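PDB 1Z6N: thioredoxin family protein from Pseudomonas aeruginosa, which is of unknown function but has a thioredoxin-like fold with a CxxC pair at a helix start, which suggests a role in thiol-disulfide chemistry. Local coordinates for residues G27-F32 with D68-L73; V128-A133 with Q140-Y145. All blocks are in the same frame, centred on the assembly; numbering follows the deposited sequence.

Contact 1. Residues G27-F32 with D68-L73; sequences GAVARF and DCQINL
The helix that follows the first strand of the thioredoxin-like fold, 67-82, begins at a CxxC pattern whose second cysteine is C69, and one side of it is met by helix 23-39 through A28, V29, F32, Q70 and I71. The axes of the two short segments run roughly alongside each other, approaching to 8.8 Å at a crossing angle of -30°, with V29 and Q70 as the nearest backbone neighbours. No hydrogen bond spans them, and the contact rests on van der Waals packing. Q70 lies along the neighbouring helix: its chain is extended beyond CG, which brings OE1 to 3.5 Å from the methyl CB of A28, while its NE2 is hydrogen-bonded to the carbonyl of M64. That hydrogen bond limits how the amide can turn against A28. Nearer the backbone, CG2 of V29 packs on CB of Q70 at 3.8 Å, and F14 and V18 of helix 14-19 also touch the V29 side chain. The aromatic end of the contact is F32. With its CG anti to the carbonyl carbon (chi1 -70°), the ring reaches I71, which presents its CG1 methylene over one face in a CH-pi contact. That carbon sits 3.7 Å from the F32 ring centroid and is displaced toward the CE2-CZ side, with CZ of F32 only 3.4 Å from CG1 of I71.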
ATOM      1  N   GLY A  27     -10.596   6.392  12.593  1.00  8.23           N
ATOM      2  CA  GLY A  27     -11.838   6.842  11.955  1.00  8.09           C
ATOM      3  C   GLY A  27     -11.604   7.156  10.491  1.00  8.62           C
ATOM      4  O   GLY A  27     -12.406   6.770   9.625  1.00  8.90           O
ATOM      5  N   ALA A  28     -10.497   7.850  10.206  1.00  8.63           N
ATOM      6  CA  ALA A  28     -10.172   8.235   8.826  1.00  8.99           C
ATOM      7  C   ALA A  28     -10.012   6.984   7.963  1.00  9.23           C
ATOM      8  O   ALA A  28     -10.551   6.890   6.863  1.00  9.79           O
ATOM      9  CB  ALA A  28      -8.903   9.098   8.782  1.00 10.42           C
ATOM     10  N   VAL A  29      -9.262   6.009   8.476  1.00  8.55           N
ATOM     11  CA  VAL A  29      -9.090   4.741   7.774  1.00  9.01           C
ATOM     12  C   VAL A  29     -10.433   4.033   7.534  1.00  8.96           C
ATOM     13  O   VAL A  29     -10.702   3.565   6.430  1.00  9.23           O
ATOM     14  CB  VAL A  29      -8.110   3.806   8.521  1.00  9.17           C
ATOM     15  CG1 VAL A  29      -8.209   2.382   7.975  1.00 10.71           C
ATOM     16  CG2 VAL A  29      -6.701   4.374   8.419  1.00 10.88           C
ATOM     17  N   ALA A  30     -11.267   3.950   8.576  1.00  8.35           N
ATOM     18  CA  ALA A  30     -12.593   3.327   8.473  1.00  8.71           C
ATOM     19  C   ALA A  30     -13.429   3.954   7.371  1.00  8.49           C
ATOM     20  O   ALA A  30     -14.144   3.251   6.646  1.00  9.70           O
ATOM     21  CB  ALA A  30     -13.328   3.425   9.792  1.00  8.55           C
ATOM     22  N   ARG A  31     -13.362   5.277   7.262  1.00  8.59           N
ATOM     23  CA  ARG A  31     -14.173   5.999   6.281  1.00  9.39           C
ATOM     24  C   ARG A  31     -13.632   5.861   4.858  1.00  9.54           C
ATOM     25  O   ARG A  31     -14.414   5.744   3.917  1.00  9.85           O
ATOM     26  CB  ARG A  31     -14.322   7.463   6.671  1.00  9.46           C
ATOM     27  CG  ARG A  31     -15.233   7.643   7.873  1.00 11.19           C
ATOM     28  CD  ARG A  31     -15.493   9.102   8.188  1.00 12.16           C
ATOM     29  NE  ARG A  31     -14.246   9.827   8.447  1.00 15.22           N
ATOM     30  CZ  ARG A  31     -13.686   9.970   9.646  1.00 14.73           C
ATOM     31  NH1 ARG A  31     -14.228   9.422  10.727  1.00 13.34           N
ATOM     32  NH2 ARG A  31     -12.560  10.666   9.753  1.00 16.40           N
ATOM     33  N   PHE A  32     -12.309   5.858   4.681  1.00 10.16           N
ATOM     34  CA  PHE A  32     -11.771   5.588   3.344  1.00 10.56           C
ATOM     35  C   PHE A  32     -12.161   4.176   2.925  1.00 10.91           C
ATOM     36  O   PHE A  32     -12.536   3.934   1.774  1.00 11.58           O
ATOM     37  CB  PHE A  32     -10.240   5.770   3.270  1.00 10.12           C
ATOM     38  CG  PHE A  32      -9.785   7.199   3.390  1.00 11.37           C
ATOM     39  CD1 PHE A  32     -10.270   8.183   2.509  1.00 11.50           C
ATOM     40  CD2 PHE A  32      -8.867   7.567   4.369  1.00 11.33           C
ATOM     41  CE1 PHE A  32      -9.846   9.517   2.642  1.00 12.72           C
ATOM     42  CE2 PHE A  32      -8.436   8.888   4.504  1.00 12.60           C
ATOM     43  CZ  PHE A  32      -8.927   9.867   3.633  1.00 13.28           C
ATOM     44  N   ASP A  68      -1.423   9.973   3.781  1.00  7.57           N
ATOM     45  CA  ASP A  68      -1.141   9.163   2.598  1.00  7.81           C
ATOM     46  C   ASP A  68      -1.165   7.671   2.952  1.00  7.51           C
ATOM     47  O   ASP A  68      -1.571   6.850   2.136  1.00  8.83           O
ATOM     48  CB  ASP A  68       0.202   9.538   1.976  1.00  8.65           C
ATOM     49  CG  ASP A  68       0.237  10.971   1.537  1.00 10.46           C
ATOM     50  OD1 ASP A  68      -0.562  11.313   0.644  1.00 10.75           O
ATOM     51  OD2 ASP A  68       1.029  11.759   2.098  1.00 13.91           O
ATOM     52  N   CYS A  69      -0.718   7.321   4.158  1.00  7.12           N
ATOM     53  CA  CYS A  69      -0.837   5.934   4.633  1.00  7.95           C
ATOM     54  C   CYS A  69      -2.287   5.556   4.902  1.00  7.90           C
ATOM     55  O   CYS A  69      -2.724   4.465   4.528  1.00  8.75           O
ATOM     56  CB  CYS A  69      -0.016   5.713   5.899  1.00  8.55           C
ATOM     57  SG  CYS A  69       1.766   5.824   5.591  1.00  9.41           S
ATOM     58  N   GLN A  70      -3.036   6.438   5.558  1.00  6.85           N
ATOM     59  CA  GLN A  70      -4.447   6.138   5.830  1.00  7.29           C
ATOM     60  C   GLN A  70      -5.210   5.816   4.542  1.00  7.65           C
ATOM     61  O   GLN A  70      -5.968   4.844   4.473  1.00  9.01           O
ATOM     62  CB  GLN A  70      -5.125   7.298   6.564  1.00  7.47           C
ATOM     63  CG  GLN A  70      -4.513   7.598   7.923  1.00  8.30           C
ATOM     64  CD  GLN A  70      -4.852   8.985   8.408  1.00  8.79           C
ATOM     65  OE1 GLN A  70      -5.622   9.719   7.759  1.00  9.65           O
ATOM     66  NE2 GLN A  70      -4.285   9.366   9.549  1.00  8.30           N
ATOM     67  N   ILE A  71      -4.989   6.645   3.526  1.00  7.02           N
ATOM     68  CA  ILE A  71      -5.660   6.512   2.226  1.00  7.62           C
ATOM     69  C   ILE A  71      -5.207   5.258   1.507  1.00  7.66           C
ATOM     70  O   ILE A  71      -6.003   4.377   1.216  1.00  7.46           O
ATOM     71  CB  ILE A  71      -5.392   7.743   1.355  1.00  7.27           C
ATOM     72  CG1 ILE A  71      -6.055   8.980   1.985  1.00  7.67           C
ATOM     73  CG2 ILE A  71      -5.912   7.530  -0.074  1.00  7.16           C
ATOM     74  CD1 ILE A  71      -5.524  10.322   1.472  1.00  9.47           C
ATOM     75  N   ASN A  72      -3.914   5.174   1.184  1.00  7.32           N
ATOM     76  CA  ASN A  72      -3.512   4.122   0.271  1.00  7.54           C
ATOM     77  C   ASN A  72      -3.462   2.756   0.913  1.00  7.30           C
ATOM     78  O   ASN A  72      -3.677   1.752   0.241  1.00  7.73           O
ATOM     79  CB  ASN A  72      -2.197   4.475  -0.403  1.00  7.58           C
ATOM     80  CG  ASN A  72      -2.305   5.742  -1.208  1.00  7.02           C
ATOM     81  OD1 ASN A  72      -3.061   5.810  -2.177  1.00  7.98           O
ATOM     82  ND2 ASN A  72      -1.577   6.774  -0.781  1.00  7.75           N
ATOM     83  N   LEU A  73      -3.185   2.705   2.215  1.00  7.17           N
ATOM     84  CA  LEU A  73      -3.175   1.412   2.874  1.00  7.10           C
ATOM     85  C   LEU A  73      -4.590   0.893   3.134  1.00  7.29           C
ATOM     86  O   LEU A  73      -4.798  -0.319   3.085  1.00  7.90           O
ATOM     87  CB  LEU A  73      -2.317   1.426   4.139  1.00  6.88           C
ATOM     88  CG  LEU A  73      -0.851   1.785   3.865  1.00  7.84           C
ATOM     89  CD1 LEU A  73      -0.049   1.731   5.182  1.00  8.56           C
ATOM     90  CD2 LEU A  73      -0.232   0.864   2.811  1.00  8.51           C
TER

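Contact 2. Residues V128-A133 with Q140-Y145; sequences VERPQA and QALAAY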
ATOM      1  N   VAL A 128       5.126   4.487  -4.188  1.00  9.06           N
ATOM      2  CA  VAL A 128       5.748   5.454  -3.286  1.00  9.13           C
ATOM      3  C   VAL A 128       4.827   6.645  -3.046  1.00  8.82           C
ATOM      4  O   VAL A 128       4.594   7.458  -3.964  1.00  8.59           O
ATOM      5  CB  VAL A 128       7.123   5.976  -3.806  1.00  9.29           C
ATOM      6  CG1 VAL A 128       7.776   6.857  -2.742  1.00 10.73           C
ATOM      7  CG2 VAL A 128       8.053   4.825  -4.213  1.00  9.64           C
ATOM      8  N   GLU A 129       4.307   6.716  -1.816  1.00  8.76           N
ATOM      9  CA  GLU A 129       3.516   7.840  -1.312  1.00  9.07           C
ATOM     10  C   GLU A 129       2.092   7.985  -1.868  1.00  8.38           C
ATOM     11  O   GLU A 129       1.127   7.969  -1.096  1.00  8.32           O
ATOM     12  CB  GLU A 129       4.284   9.167  -1.419  1.00  9.04           C
ATOM     13  CG  GLU A 129       3.759  10.247  -0.475  1.00 10.50           C
ATOM     14  CD  GLU A 129       4.649  11.481  -0.403  1.00 11.33           C
ATOM     15  OE1 GLU A 129       5.143  11.923  -1.455  1.00 14.72           O
ATOM     16  OE2 GLU A 129       4.848  12.010   0.708  1.00 13.91           O
ATOM     17  N   ARG A 130       1.971   8.147  -3.190  1.00  8.29           N
ATOM     18  CA  ARG A 130       0.688   8.415  -3.823  1.00  8.59           C
ATOM     19  C   ARG A 130       0.613   7.694  -5.163  1.00  8.01           C
ATOM     20  O   ARG A 130       1.657   7.434  -5.762  1.00  7.90           O
ATOM     21  CB  ARG A 130       0.515   9.922  -4.042  1.00  9.66           C
ATOM     22  CG  ARG A 130       0.392  10.650  -2.741  1.00 12.05           C
ATOM     23  CD  ARG A 130       0.376  12.152  -2.919  1.00 13.56           C
ATOM     24  NE  ARG A 130       0.512  12.747  -1.597  1.00 14.95           N
ATOM     25  CZ  ARG A 130       1.247  13.813  -1.297  1.00 17.16           C
ATOM     26  NH1 ARG A 130       1.928  14.464  -2.240  1.00 16.94           N
ATOM     27  NH2 ARG A 130       1.300  14.226  -0.034  1.00 18.05           N
ATOM     28  N   PRO A 131      -0.615   7.366  -5.629  1.00  7.33           N
ATOM     29  CA  PRO A 131      -0.738   6.735  -6.949  1.00  6.63           C
ATOM     30  C   PRO A 131      -0.220   7.617  -8.077  1.00  6.46           C
ATOM     31  O   PRO A 131      -0.223   8.846  -7.970  1.00  7.39           O
ATOM     32  CB  PRO A 131      -2.244   6.468  -7.104  1.00  6.93           C
ATOM     33  CG  PRO A 131      -2.807   6.554  -5.704  1.00  7.30           C
ATOM     34  CD  PRO A 131      -1.922   7.506  -4.950  1.00  7.92           C
ATOM     35  N   GLN A 132       0.193   6.974  -9.163  1.00  5.34           N
ATOM     36  CA  GLN A 132       0.733   7.682 -10.327  1.00  5.04           C
ATOM     37  C   GLN A 132      -0.234   8.747 -10.859  1.00  5.13           C
ATOM     38  O   GLN A 132       0.194   9.820 -11.315  1.00  6.13           O
ATOM     39  CB  GLN A 132       1.110   6.689 -11.443  1.00  4.91           C
ATOM     40  CG  GLN A 132       1.949   7.323 -12.577  1.00  5.74           C
ATOM     41  CD  GLN A 132       3.250   7.894 -12.037  1.00  9.03           C
ATOM     42  OE1 GLN A 132       4.048   7.178 -11.420  1.00  9.61           O
ATOM     43  NE2 GLN A 132       3.468   9.184 -12.267  1.00  9.40           N
ATOM     44  N   ALA A 133      -1.535   8.458 -10.827  1.00  4.97           N
ATOM     45  CA  ALA A 133      -2.526   9.409 -11.365  1.00  5.54           C
ATOM     46  C   ALA A 133      -2.574  10.677 -10.514  1.00  6.34           C
ATOM     47  O   ALA A 133      -2.860  11.764 -11.021  1.00  5.98           O
ATOM     48  CB  ALA A 133      -3.925   8.777 -11.466  1.00  6.18           C
ATOM     49  N   GLN A 140      -3.655  20.345  -8.055  1.00 19.49           N
ATOM     50  CA  GLN A 140      -5.110  20.404  -8.237  1.00 19.71           C
ATOM     51  C   GLN A 140      -5.824  19.065  -8.053  1.00 19.38           C
ATOM     52  O   GLN A 140      -7.045  19.035  -7.911  1.00 19.66           O
ATOM     53  CB  GLN A 140      -5.459  20.974  -9.607  1.00 20.03           C
ATOM     54  CG  GLN A 140      -4.953  22.379  -9.851  1.00 22.00           C
ATOM     55  CD  GLN A 140      -5.743  23.088 -10.924  1.00 24.18           C
ATOM     56  OE1 GLN A 140      -5.302  23.189 -12.072  1.00 25.66           O
ATOM     57  NE2 GLN A 140      -6.927  23.572 -10.564  1.00 25.24           N
ATOM     58  N   ALA A 141      -5.069  17.967  -8.078  1.00 18.53           N
ATOM     59  CA  ALA A 141      -5.640  16.632  -7.902  1.00 18.03           C
ATOM     60  C   ALA A 141      -5.588  16.203  -6.442  1.00 17.87           C
ATOM     61  O   ALA A 141      -6.271  15.249  -6.052  1.00 16.54           O
ATOM     62  CB  ALA A 141      -4.911  15.621  -8.775  1.00 18.21           C
ATOM     63  N   LEU A 142      -4.774  16.907  -5.649  1.00 18.17           N
ATOM     64  CA  LEU A 142      -4.578  16.572  -4.231  1.00 18.79           C
ATOM     65  C   LEU A 142      -5.873  16.582  -3.450  1.00 18.01           C
ATOM     66  O   LEU A 142      -6.125  15.673  -2.667  1.00 18.34           O
ATOM     67  CB  LEU A 142      -3.557  17.499  -3.559  1.00 19.11           C
ATOM     68  CG  LEU A 142      -2.078  17.102  -3.600  1.00 20.14           C
ATOM     69  CD1 LEU A 142      -1.221  18.118  -2.844  1.00 19.39           C
ATOM     70  CD2 LEU A 142      -1.865  15.696  -3.049  1.00 19.34           C
ATOM     71  N   ALA A 143      -6.694  17.608  -3.679  1.00 17.52           N
ATOM     72  CA  ALA A 143      -7.980  17.727  -3.020  1.00 16.69           C
ATOM     73  C   ALA A 143      -8.810  16.458  -3.176  1.00 15.64           C
ATOM     74  O   ALA A 143      -9.246  15.883  -2.186  1.00 15.67           O
ATOM     75  CB  ALA A 143      -8.748  18.958  -3.531  1.00 17.38           C
ATOM     76  N   ALA A 144      -9.003  16.020  -4.423  1.00 13.93           N
ATOM     77  CA  ALA A 144      -9.785  14.816  -4.717  1.00 13.03           C
ATOM     78  C   ALA A 144      -9.122  13.567  -4.142  1.00 12.36           C
ATOM     79  O   ALA A 144      -9.790  12.676  -3.615  1.00 12.45           O
ATOM     80  CB  ALA A 144      -9.959  14.660  -6.209  1.00 12.11           C
ATOM     81  N   TYR A 145      -7.801  13.510  -4.251  1.00 11.90           N
ATOM     82  CA  TYR A 145      -7.036  12.438  -3.626  1.00 11.54           C
ATOM     83  C   TYR A 145      -7.224  12.363  -2.096  1.00 12.24           C
ATOM     84  O   TYR A 145      -7.518  11.287  -1.564  1.00 11.72           O
ATOM     85  CB  TYR A 145      -5.561  12.571  -3.997  1.00 10.56           C
ATOM     86  CG  TYR A 145      -4.635  11.797  -3.100  1.00  9.55           C
ATOM     87  CD1 TYR A 145      -4.566  10.406  -3.174  1.00  9.10           C
ATOM     88  CD2 TYR A 145      -3.826  12.459  -2.182  1.00  7.70           C
ATOM     89  CE1 TYR A 145      -3.703   9.690  -2.344  1.00  8.02           C
ATOM     90  CE2 TYR A 145      -2.961  11.750  -1.348  1.00  8.70           C
ATOM     91  CZ  TYR A 145      -2.912  10.368  -1.440  1.00  9.68           C
ATOM     92  OH  TYR A 145      -2.051   9.655  -0.627  1.00  9.79           O
TER
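L142, the first residue of segment 140-145 to reach across to 128-133, lays CD2 over one face of the R130 guanidinium, 4.0 Å from CZ of R130 and offset toward the rim of the group. On the opposite face lies CD of E129, and the side chains of R130 and L142 cross at about a right angle. One turn later comes Y145, whose backbone N is bonded to the A141 carbonyl. The segment it meets leaves the edge strand 123-128 of the thioredoxin-like sheet and turns into helix 132-137, with P131 at the N-cap position. Since CG of Y145 stands anti to its own N (chi1 162°), the phenol projects across this connection: OH comes within 3.4 Å of CG of R130, and CE2 lies 3.6 Å from NE of R130. The guanidinium and ring planes are 65° apart, so the two groups do not stack. At the other ortho carbon, CE1 of Y145 packs on CD of P131 at 3.8 Å. Both polar ends turn to helix 67-82, where D68 OD1 takes a salt bridge from R130 NE and a hydrogen bond with Y145 OH, the hydroxyl being also hydrogen-bonded to N72 ND2.

From the N terminus, helix 23-39 comes first; contact 1 closes the loop of 35 residues that runs through helix 43-50 and strand 56-61 before helix 67-82 packs beside it. The chain then completes the sheet, and only after strand 123-128 does contact 2 close a much shorter loop, six residues that hold the rest of helix 132-137 and the turn into helix 139-146. The two loops follow in series, neither nested nor crossed. They nevertheless touch in space, through D68 and through N72, whose OD1 packs 3.4 Å from CD of P131. Helix 67-82 thus meets helix 23-39 as well as the region after the edge strand.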